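Long-range contacts in substrate binding periplasmic protein (PDB 3LOP), which binds leucine and probably serves as the periplasmic solute receptor of an amino acid transport system: residues Leu25-Leu36 with Ala286-Ala297; Arg66-Leu77 with Val94-Leu102. One frame throughout, in Å; residues are numbered along the deposited sequence.

Contact 1: Leu25-Leu36 with Ala286-Ala297; sequences LNAGARLYFDWL and AVEGFVAAKVLA. With EDO (1,2-ethanediol), chain C.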
loop_
_atom_site.group_PDB
_atom_site.type_symbol
_atom_site.label_atom_id
_atom_site.label_comp_id
_atom_site.label_asym_id
_atom_site.label_seq_id
_atom_site.Cartn_x
_atom_site.Cartn_y
_atom_site.Cartn_z
ATOM N N LEU A 25 8.883 -0.259 0.832
ATOM C CA LEU A 25 8.479 0.667 -0.220
ATOM C C LEU A 25 9.698 1.436 -0.724
ATOM O O LEU A 25 9.870 1.625 -1.927
ATOM C CB LEU A 25 7.419 1.636 0.308
ATOM C CG LEU A 25 6.053 0.984 0.544
ATOM C CD1 LEU A 25 5.232 1.837 1.481
ATOM C CD2 LEU A 25 5.331 0.796 -0.785
ATOM N N ASN A 26 10.549 1.875 0.200
ATOM C CA ASN A 26 11.750 2.598 -0.190
ATOM C C ASN A 26 12.698 1.681 -0.962
ATOM O O ASN A 26 13.279 2.084 -1.968
ATOM C CB ASN A 26 12.471 3.148 1.037
ATOM C CG ASN A 26 13.823 3.738 0.693
ATOM O OD1 ASN A 26 13.914 4.772 0.025
ATOM N ND2 ASN A 26 14.882 3.076 1.130
ATOM N N ALA A 27 12.850 0.447 -0.492
ATOM C CA ALA A 27 13.735 -0.502 -1.158
ATOM C C ALA A 27 13.289 -0.765 -2.593
ATOM O O ALA A 27 14.115 -0.853 -3.500
ATOM C CB ALA A 27 13.783 -1.808 -0.382
ATOM N N GLY A 28 11.985 -0.900 -2.796
ATOM C CA GLY A 28 11.483 -1.149 -4.134
ATOM C C GLY A 28 11.683 0.028 -5.068
ATOM O O GLY A 28 12.055 -0.145 -6.228
ATOM N N ALA A 29 11.435 1.233 -4.569
ATOM C CA ALA A 29 11.599 2.427 -5.389
ATOM C C ALA A 29 13.076 2.659 -5.694
ATOM O O ALA A 29 13.447 2.965 -6.830
ATOM C CB ALA A 29 11.007 3.640 -4.673
ATOM N N ARG A 30 13.917 2.511 -4.676
ATOM C CA ARG A 30 15.351 2.703 -4.842
ATOM C C ARG A 30 15.880 1.678 -5.839
ATOM O O ARG A 30 16.713 1.995 -6.690
ATOM C CB ARG A 30 16.063 2.549 -3.495
ATOM C CG ARG A 30 17.566 2.790 -3.557
ATOM C CD ARG A 30 18.184 2.735 -2.167
ATOM N NE ARG A 30 19.618 3.014 -2.183
ATOM C CZ ARG A 30 20.540 2.192 -2.674
ATOM N NH1 ARG A 30 20.183 1.025 -3.196
ATOM N NH2 ARG A 30 21.822 2.533 -2.639
ATOM N N LEU A 31 15.387 0.448 -5.739
ATOM C CA LEU A 31 15.822 -0.598 -6.653
ATOM C C LEU A 31 15.477 -0.219 -8.086
ATOM O O LEU A 31 16.315 -0.326 -8.986
ATOM C CB LEU A 31 15.159 -1.935 -6.307
ATOM C CG LEU A 31 15.463 -3.075 -7.289
ATOM C CD1 LEU A 31 16.953 -3.374 -7.303
ATOM C CD2 LEU A 31 14.674 -4.315 -6.891
ATOM N N TYR A 32 14.243 0.224 -8.309
ATOM C CA TYR A 32 13.864 0.585 -9.664
ATOM C C TYR A 32 14.720 1.718 -10.217
ATOM O O TYR A 32 15.191 1.649 -11.352
ATOM C CB TYR A 32 12.393 0.987 -9.766
ATOM C CG TYR A 32 12.032 1.235 -11.210
ATOM C CD1 TYR A 32 11.893 0.165 -12.097
ATOM C CD2 TYR A 32 11.990 2.530 -11.725
ATOM C CE1 TYR A 32 11.737 0.377 -13.462
ATOM C CE2 TYR A 32 11.835 2.754 -13.089
ATOM C CZ TYR A 32 11.715 1.673 -13.949
ATOM O OH TYR A 32 11.615 1.888 -15.306
ATOM N N PHE A 33 14.926 2.765 -9.428
ATOM C CA PHE A 33 15.723 3.880 -9.913
ATOM C C PHE A 33 17.189 3.511 -10.124
ATOM O O PHE A 33 17.808 3.983 -11.072
ATOM C CB PHE A 33 15.577 5.089 -8.983
ATOM C CG PHE A 33 14.217 5.736 -9.050
ATOM C CD1 PHE A 33 13.619 5.997 -10.280
ATOM C CD2 PHE A 33 13.533 6.081 -7.890
ATOM C CE1 PHE A 33 12.360 6.591 -10.353
ATOM C CE2 PHE A 33 12.272 6.676 -7.955
ATOM C CZ PHE A 33 11.688 6.929 -9.187
ATOM N N ASP A 34 17.749 2.666 -9.261
ATOM C CA ASP A 34 19.139 2.248 -9.447
ATOM C C ASP A 34 19.230 1.454 -10.749
ATOM O O ASP A 34 20.181 1.594 -11.509
ATOM C CB ASP A 34 19.621 1.366 -8.288
ATOM C CG ASP A 34 19.912 2.157 -7.026
ATOM O OD1 ASP A 34 20.130 3.383 -7.122
ATOM O OD2 ASP A 34 19.945 1.545 -5.935
ATOM N N TRP A 35 18.224 0.619 -10.989
ATOM C CA TRP A 35 18.131 -0.211 -12.192
ATOM C C TRP A 35 18.013 0.690 -13.423
ATOM O O TRP A 35 18.711 0.494 -14.426
ATOM C CB TRP A 35 16.912 -1.126 -12.031
ATOM C CG TRP A 35 16.374 -1.839 -13.248
ATOM C CD1 TRP A 35 15.095 -1.759 -13.719
ATOM C CD2 TRP A 35 17.022 -2.855 -14.032
ATOM N NE1 TRP A 35 14.897 -2.662 -14.731
ATOM C CE2 TRP A 35 16.064 -3.350 -14.948
ATOM C CE3 TRP A 35 18.315 -3.398 -14.050
ATOM C CZ2 TRP A 35 16.352 -4.362 -15.869
ATOM C CZ3 TRP A 35 18.601 -4.409 -14.971
ATOM C CH2 TRP A 35 17.622 -4.877 -15.865
ATOM N N LEU A 36 17.147 1.694 -13.333
ATOM C CA LEU A 36 16.950 2.638 -14.426
ATOM C C LEU A 36 18.264 3.359 -14.718
ATOM O O LEU A 36 18.645 3.538 -15.878
ATOM C CB LEU A 36 15.869 3.653 -14.048
ATOM C CG LEU A 36 15.524 4.730 -15.077
ATOM C CD1 LEU A 36 14.959 4.081 -16.331
ATOM C CD2 LEU A 36 14.518 5.699 -14.475
ATOM N N ALA A 286 7.438 -4.111 -1.561
ATOM C CA ALA A 286 8.606 -3.715 -2.344
ATOM C C ALA A 286 8.180 -3.591 -3.806
ATOM O O ALA A 286 8.638 -2.704 -4.531
ATOM C CB ALA A 286 9.721 -4.748 -2.198
ATOM N N VAL A 287 7.297 -4.486 -4.240
ATOM C CA VAL A 287 6.800 -4.433 -5.609
ATOM C C VAL A 287 5.984 -3.155 -5.795
ATOM O O VAL A 287 6.048 -2.524 -6.849
ATOM C CB VAL A 287 5.941 -5.676 -5.936
ATOM C CG1 VAL A 287 5.176 -5.476 -7.246
ATOM C CG2 VAL A 287 6.849 -6.894 -6.052
ATOM N N GLU A 288 5.232 -2.769 -4.765
ATOM C CA GLU A 288 4.427 -1.554 -4.824
ATOM C C GLU A 288 5.340 -0.342 -5.044
ATOM O O GLU A 288 5.027 0.547 -5.831
ATOM C CB GLU A 288 3.630 -1.380 -3.524
ATOM C CG GLU A 288 2.591 -0.269 -3.579
ATOM C CD GLU A 288 1.777 -0.154 -2.298
ATOM O OE1 GLU A 288 1.687 -1.153 -1.552
ATOM O OE2 GLU A 288 1.216 0.933 -2.046
ATOM N N GLY A 289 6.477 -0.318 -4.353
ATOM C CA GLY A 289 7.409 0.787 -4.509
ATOM C C GLY A 289 8.053 0.789 -5.886
ATOM O O GLY A 289 8.256 1.847 -6.490
ATOM N N PHE A 290 8.389 -0.404 -6.365
ATOM C CA PHE A 290 9.002 -0.604 -7.678
ATOM C C PHE A 290 8.040 -0.086 -8.757
ATOM O O PHE A 290 8.430 0.675 -9.651
ATOM C CB PHE A 290 9.257 -2.108 -7.863
ATOM C CG PHE A 290 10.129 -2.465 -9.040
ATOM C CD1 PHE A 290 11.517 -2.435 -8.934
ATOM C CD2 PHE A 290 9.560 -2.893 -10.232
ATOM C CE1 PHE A 290 12.327 -2.837 -10.005
ATOM C CE2 PHE A 290 10.360 -3.294 -11.309
ATOM C CZ PHE A 290 11.743 -3.266 -11.192
ATOM N N VAL A 291 6.779 -0.496 -8.653
ATOM C CA VAL A 291 5.746 -0.093 -9.605
ATOM C C VAL A 291 5.495 1.413 -9.587
ATOM O O VAL A 291 5.386 2.042 -10.640
ATOM C CB VAL A 291 4.422 -0.852 -9.323
ATOM C CG1 VAL A 291 3.273 -0.234 -10.103
ATOM C CG2 VAL A 291 4.576 -2.317 -9.719
ATOM N N ALA A 292 5.404 1.994 -8.396
ATOM C CA ALA A 292 5.169 3.428 -8.291
ATOM C C ALA A 292 6.318 4.189 -8.942
ATOM O O ALA A 292 6.101 5.146 -9.691
ATOM C CB ALA A 292 5.027 3.833 -6.833
ATOM N N ALA A 293 7.542 3.750 -8.664
ATOM C CA ALA A 293 8.718 4.396 -9.232
ATOM C C ALA A 293 8.723 4.304 -10.755
ATOM O O ALA A 293 9.067 5.268 -11.435
ATOM C CB ALA A 293 9.988 3.770 -8.664
ATOM N N LYS A 294 8.330 3.150 -11.291
ATOM C CA LYS A 294 8.311 2.971 -12.739
ATOM C C LYS A 294 7.255 3.861 -13.392
ATOM O O LYS A 294 7.486 4.424 -14.460
ATOM C CB LYS A 294 8.064 1.502 -13.100
ATOM C CG LYS A 294 8.240 1.225 -14.586
ATOM C CD LYS A 294 8.268 -0.262 -14.891
ATOM C CE LYS A 294 8.542 -0.497 -16.369
ATOM N NZ LYS A 294 8.594 -1.950 -16.692
ATOM N N VAL A 295 6.093 3.985 -12.755
ATOM C CA VAL A 295 5.032 4.836 -13.285
ATOM C C VAL A 295 5.520 6.285 -13.319
ATOM O O VAL A 295 5.321 6.999 -14.302
ATOM C CB VAL A 295 3.758 4.741 -12.417
ATOM C CG1 VAL A 295 2.782 5.850 -12.787
ATOM C CG2 VAL A 295 3.101 3.386 -12.619
ATOM N N LEU A 296 6.160 6.718 -12.235
ATOM C CA LEU A 296 6.681 8.076 -12.167
ATOM C C LEU A 296 7.771 8.276 -13.218
ATOM O O LEU A 296 7.825 9.313 -13.873
ATOM C CB LEU A 296 7.241 8.360 -10.768
ATOM C CG LEU A 296 7.944 9.707 -10.568
ATOM C CD1 LEU A 296 7.017 10.863 -10.947
ATOM C CD2 LEU A 296 8.378 9.825 -9.113
ATOM N N ALA A 297 8.634 7.278 -13.382
ATOM C CA ALA A 297 9.713 7.367 -14.357
ATOM C C ALA A 297 9.182 7.580 -15.774
ATOM O O ALA A 297 9.762 8.342 -16.544
ATOM C CB ALA A 297 10.577 6.108 -14.303
HETATM C C1 EDO C . 18.393 6.191 -7.166
HETATM O O1 EDO C . 17.977 5.342 -6.094
HETATM C C2 EDO C . 19.630 6.974 -6.747
HETATM O O2 EDO C . 19.272 7.915 -5.738
HETATM O O HOH W 1 9.590 3.696 -16.527
#
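Tyr32 is the knob of this helix pair, set in a hole formed by Phe290, Ala293, Lys294 and Ala297. Its CG lies anti to the backbone N (chi1 -175°), which carries the ring across the interface. The CD1 edge stands over the face of Phe290 in a T-shaped stack, centroids 5.1 Å apart and planes at 88°. One face of the tyrosine receives the aliphatic chain of Lys294, whose CB lies 3.8 Å from the ring centroid, while Ala297 CB meets the edge at CE2. A water joins Tyr32 OH to Lys294 O. On the next residue, Phe33 lays its ring over Ala293 CB, with CZ 3.6 Å from that methyl. Toward the N-terminal ends the backbones themselves touch: Gly28 and Gly289 lack side chains, and Gly28 CA approaches Ala286 O at 3.3 Å in a CA-H...O contact. The axes accordingly come within 6.4 Å, crossing at -43°. Helix 263-275 flanks the Phe290 side: its Glu267 takes Lys294 NZ and Trp35 NE1, and its Phe268 meets the Phe290 ring. On the sheet side, Phe33 and Leu296 rest on Leu78 of strand 74-78, and Ala29 on Gln10 of strand 6-12.

Contact 2: Arg66-Leu77 with Val94-Leu102; sequences RDMARVDNPVAL and VLAEARLPL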
loop_
_atom_site.group_PDB
_atom_site.type_symbol
_atom_site.label_atom_id
_atom_site.label_comp_id
_atom_site.label_asym_id
_atom_site.label_seq_id
_atom_site.Cartn_x
_atom_site.Cartn_y
_atom_site.Cartn_z
ATOM N N ARG A 66 7.580 19.173 3.211
ATOM C CA ARG A 66 7.801 20.599 2.995
ATOM C C ARG A 66 9.300 20.893 2.909
ATOM O O ARG A 66 9.746 21.597 2.002
ATOM C CB ARG A 66 7.172 21.421 4.122
ATOM C CG ARG A 66 7.465 22.909 4.017
ATOM C CD ARG A 66 6.609 23.732 4.964
ATOM N NE ARG A 66 5.236 23.860 4.483
ATOM C CZ ARG A 66 4.165 23.453 5.155
ATOM N NH1 ARG A 66 4.302 22.885 6.346
ATOM N NH2 ARG A 66 2.955 23.621 4.639
ATOM N N ASP A 67 10.072 20.352 3.848
ATOM C CA ASP A 67 11.518 20.566 3.846
ATOM C C ASP A 67 12.179 20.027 2.580
ATOM O O ASP A 67 12.958 20.731 1.931
ATOM C CB ASP A 67 12.175 19.891 5.060
ATOM C CG ASP A 67 11.798 20.533 6.375
ATOM O OD1 ASP A 67 11.482 21.741 6.397
ATOM O OD2 ASP A 67 11.830 19.824 7.413
HETATM N N MSE A 68 11.881 18.783 2.218
HETATM C CA MSE A 68 12.483 18.194 1.031
HETATM C C MSE A 68 12.048 18.875 -0.272
HETATM O O MSE A 68 12.829 18.975 -1.219
HETATM C CB MSE A 68 12.200 16.673 0.970
HETATM C CG MSE A 68 13.323 15.796 1.613
HETATM SE SE MSE A 68 13.068 13.879 1.570
HETATM C CE MSE A 68 11.534 14.051 2.464
ATOM N N ALA A 69 10.812 19.359 -0.319
ATOM C CA ALA A 69 10.318 20.021 -1.523
ATOM C C ALA A 69 11.080 21.311 -1.798
ATOM O O ALA A 69 11.186 21.754 -2.941
ATOM C CB ALA A 69 8.832 20.320 -1.388
ATOM N N ARG A 70 11.614 21.911 -0.741
ATOM C CA ARG A 70 12.343 23.165 -0.869
ATOM C C ARG A 70 13.839 23.008 -1.098
ATOM O O ARG A 70 14.442 23.785 -1.838
ATOM C CB ARG A 70 12.108 24.017 0.376
ATOM C CG ARG A 70 10.650 24.379 0.579
ATOM C CD ARG A 70 10.452 25.236 1.809
ATOM N NE ARG A 70 9.054 25.626 1.959
ATOM C CZ ARG A 70 8.609 26.476 2.876
ATOM N NH1 ARG A 70 9.454 27.033 3.735
ATOM N NH2 ARG A 70 7.319 26.778 2.927
ATOM N N VAL A 71 14.433 22.001 -0.471
ATOM C CA VAL A 71 15.869 21.777 -0.578
ATOM C C VAL A 71 16.328 20.804 -1.661
ATOM O O VAL A 71 17.369 21.017 -2.288
ATOM C CB VAL A 71 16.438 21.288 0.775
ATOM C CG1 VAL A 71 17.930 21.011 0.648
ATOM C CG2 VAL A 71 16.179 22.330 1.852
ATOM N N ASP A 72 15.561 19.747 -1.895
ATOM C CA ASP A 72 15.962 18.748 -2.880
ATOM C C ASP A 72 15.490 18.933 -4.321
ATOM O O ASP A 72 15.774 18.092 -5.173
ATOM C CB ASP A 72 15.559 17.360 -2.379
ATOM C CG ASP A 72 16.270 16.986 -1.090
ATOM O OD1 ASP A 72 17.517 17.010 -1.078
ATOM O OD2 ASP A 72 15.585 16.674 -0.095
ATOM N N ASN A 73 14.785 20.026 -4.596
ATOM C CA ASN A 73 14.289 20.308 -5.948
ATOM C C ASN A 73 13.669 19.078 -6.618
ATOM O O ASN A 73 14.008 18.745 -7.753
ATOM C CB ASN A 73 15.431 20.820 -6.832
ATOM C CG ASN A 73 16.158 21.999 -6.223
ATOM O OD1 ASN A 73 15.570 23.055 -5.987
ATOM N ND2 ASN A 73 17.449 21.825 -5.963
ATOM N N PRO A 74 12.748 18.391 -5.930
ATOM C CA PRO A 74 12.125 17.203 -6.521
ATOM C C PRO A 74 11.028 17.520 -7.530
ATOM O O PRO A 74 10.411 18.584 -7.479
ATOM C CB PRO A 74 11.567 16.482 -5.305
ATOM C CG PRO A 74 11.098 17.622 -4.468
ATOM C CD PRO A 74 12.259 18.603 -4.556
ATOM N N VAL A 75 10.786 16.589 -8.448
ATOM C CA VAL A 75 9.732 16.766 -9.437
ATOM C C VAL A 75 8.482 16.024 -8.977
ATOM O O VAL A 75 7.398 16.223 -9.517
ATOM C CB VAL A 75 10.150 16.240 -10.830
ATOM C CG1 VAL A 75 11.330 17.046 -11.345
ATOM C CG2 VAL A 75 10.495 14.754 -10.758
ATOM N N ALA A 76 8.636 15.173 -7.967
ATOM C CA ALA A 76 7.510 14.412 -7.445
ATOM C C ALA A 76 7.844 13.725 -6.126
ATOM O O ALA A 76 9.014 13.603 -5.752
ATOM C CB ALA A 76 7.062 13.369 -8.471
ATOM N N LEU A 77 6.790 13.294 -5.435
ATOM C CA LEU A 77 6.865 12.590 -4.155
ATOM C C LEU A 77 6.299 11.184 -4.375
ATOM O O LEU A 77 5.308 11.018 -5.087
ATOM C CB LEU A 77 6.026 13.332 -3.107
ATOM C CG LEU A 77 5.755 12.677 -1.748
ATOM C CD1 LEU A 77 7.046 12.552 -0.945
ATOM C CD2 LEU A 77 4.751 13.526 -0.989
ATOM N N VAL A 94 0.279 21.057 1.909
ATOM C CA VAL A 94 1.707 20.900 1.664
ATOM C C VAL A 94 2.003 20.628 0.191
ATOM O O VAL A 94 2.921 21.213 -0.388
ATOM C CB VAL A 94 2.290 19.747 2.507
ATOM C CG1 VAL A 94 3.777 19.607 2.238
ATOM C CG2 VAL A 94 2.042 20.012 3.984
ATOM N N LEU A 95 1.227 19.735 -0.416
ATOM C CA LEU A 95 1.438 19.408 -1.819
ATOM C C LEU A 95 1.087 20.595 -2.709
ATOM O O LEU A 95 1.789 20.878 -3.677
ATOM C CB LEU A 95 0.595 18.195 -2.217
ATOM C CG LEU A 95 0.838 16.906 -1.429
ATOM C CD1 LEU A 95 -0.122 15.832 -1.923
ATOM C CD2 LEU A 95 2.280 16.453 -1.592
ATOM N N ALA A 96 0.003 21.289 -2.376
ATOM C CA ALA A 96 -0.429 22.443 -3.159
ATOM C C ALA A 96 0.624 23.545 -3.134
ATOM O O ALA A 96 0.886 24.196 -4.144
ATOM C CB ALA A 96 -1.747 22.978 -2.614
ATOM N N GLU A 97 1.220 23.749 -1.968
ATOM C CA GLU A 97 2.233 24.779 -1.797
ATOM C C GLU A 97 3.474 24.500 -2.638
ATOM O O GLU A 97 4.070 25.413 -3.214
ATOM C CB GLU A 97 2.604 24.864 -0.320
ATOM C CG GLU A 97 3.725 25.824 0.012
ATOM C CD GLU A 97 3.993 25.844 1.495
ATOM O OE1 GLU A 97 3.141 26.370 2.243
ATOM O OE2 GLU A 97 5.043 25.316 1.915
ATOM N N ALA A 98 3.853 23.230 -2.715
ATOM C CA ALA A 98 5.026 22.838 -3.477
ATOM C C ALA A 98 4.691 22.455 -4.918
ATOM O O ALA A 98 5.593 22.245 -5.723
ATOM C CB ALA A 98 5.718 21.664 -2.785
ATOM N N ARG A 99 3.399 22.379 -5.238
ATOM C CA ARG A 99 2.957 21.966 -6.572
ATOM C C ARG A 99 3.634 20.636 -6.869
ATOM O O ARG A 99 4.050 20.364 -7.993
ATOM C CB ARG A 99 3.344 23.003 -7.631
ATOM C CG ARG A 99 2.525 24.283 -7.543
ATOM C CD ARG A 99 2.882 25.275 -8.649
ATOM N NE ARG A 99 4.257 25.746 -8.531
ATOM C CZ ARG A 99 5.265 25.340 -9.296
ATOM N NH1 ARG A 99 5.060 24.450 -10.258
ATOM N NH2 ARG A 99 6.485 25.820 -9.087
ATOM N N LEU A 100 3.718 19.803 -5.841
ATOM C CA LEU A 100 4.382 18.512 -5.941
ATOM C C LEU A 100 3.427 17.333 -6.044
ATOM O O LEU A 100 2.657 17.067 -5.125
ATOM C CB LEU A 100 5.282 18.316 -4.718
ATOM C CG LEU A 100 6.256 17.140 -4.757
ATOM C CD1 LEU A 100 7.321 17.400 -5.806
ATOM C CD2 LEU A 100 6.894 16.960 -3.385
ATOM N N PRO A 101 3.470 16.604 -7.168
ATOM C CA PRO A 101 2.574 15.456 -7.310
ATOM C C PRO A 101 3.005 14.300 -6.412
ATOM O O PRO A 101 4.198 14.038 -6.249
ATOM C CB PRO A 101 2.681 15.113 -8.794
ATOM C CG PRO A 101 4.074 15.529 -9.139
ATOM C CD PRO A 101 4.230 16.844 -8.407
ATOM N N LEU A 102 2.025 13.637 -5.808
ATOM C CA LEU A 102 2.275 12.486 -4.949
ATOM C C LEU A 102 1.820 11.271 -5.749
ATOM O O LEU A 102 0.624 11.049 -5.930
ATOM C CB LEU A 102 1.478 12.598 -3.643
ATOM C CG LEU A 102 1.347 11.333 -2.786
ATOM C CD1 LEU A 102 2.697 10.668 -2.614
ATOM C CD2 LEU A 102 0.747 11.687 -1.430
HETATM O O HOH W 2 7.379 24.326 -0.268
#
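Two neighbouring parallel strands of the five-stranded sheet, with the helices that precede them, meet here in the Rossmann-like alpha/beta layering of a periplasmic binding protein lobe. Leu77 pairs with Leu102 in parallel register, and Leu77 N donates to Pro101 O over 2.8 Å, almost straight at 168°. Leu102 CA returns a CA-H...O contact to Leu77 O.

Between sheet and helices Leu100 is wedged, its two methyls dividing the work: CD1 presses on the backbone at Ala76 N and approaches the ring of Pro74, whereas CD2 lies 3.7 Å from Leu77 CB and reaches toward Ala69. The side chains of Leu77 and Leu95 cross at about a right angle and meet through their CD2 methyls; Leu77 CG packs on Leu102 CD1. Pro101 CG lies against Ala76 CB; the proline ring also covers Val75 O, a buried carbonyl oxygen without a polar partner in the model. Helix 94-98 closes in a Schellman motif, with Arg99 at positive phi and Leu100 N bonded to Leu95 O, which turns the chain into its strand. Arg309 of helix 309-317 donates from NH1 to Ala98 O beside this turn.

The two helices run nearly parallel, 10° apart, and touch through Ala69 CB and Ala98 CB at 3.7 Å. At their outer side an extended Glu97 reaches between two arginines. Arg66, bent at chi3 (-76°), brings NE to Glu97 OE2 at 3.0 Å, on the syn side but tilted out of the carboxylate plane, with OE2 lying in the guanidinium plane of Arg66. Arg70 NH2 comes to the same oxygen from the opposite face of the carboxylate, well above its plane, at 2.9 Å. Arg70 also lays its guanidinium against Arg66 CG, while its NE donates to a water 3.1 Å away.

In the fold
From the N terminus, strand 6-12 leads into helix 19-38, which supplies the first half of contact 1. Helix 58-71 and strand 74-78 follow, and contact 2 closes a short loop with 94-102, only 17 residues on. The chain then builds the second sheet, of strands 144-149, 174-178, 199-203 and 224-227, before helix 284-303 returns to complete contact 1. Contact 2 is thus nested inside the much longer loop of contact 1. Their centres lie about 19 Å apart, yet Leu296 CD1 packs 3.5 Å from Ala76 CB. Contact 1 brings a helix from late in the chain back onto the five-stranded sheet, beside helix 19-38; contact 2 ties consecutive helix-strand units within that sheet.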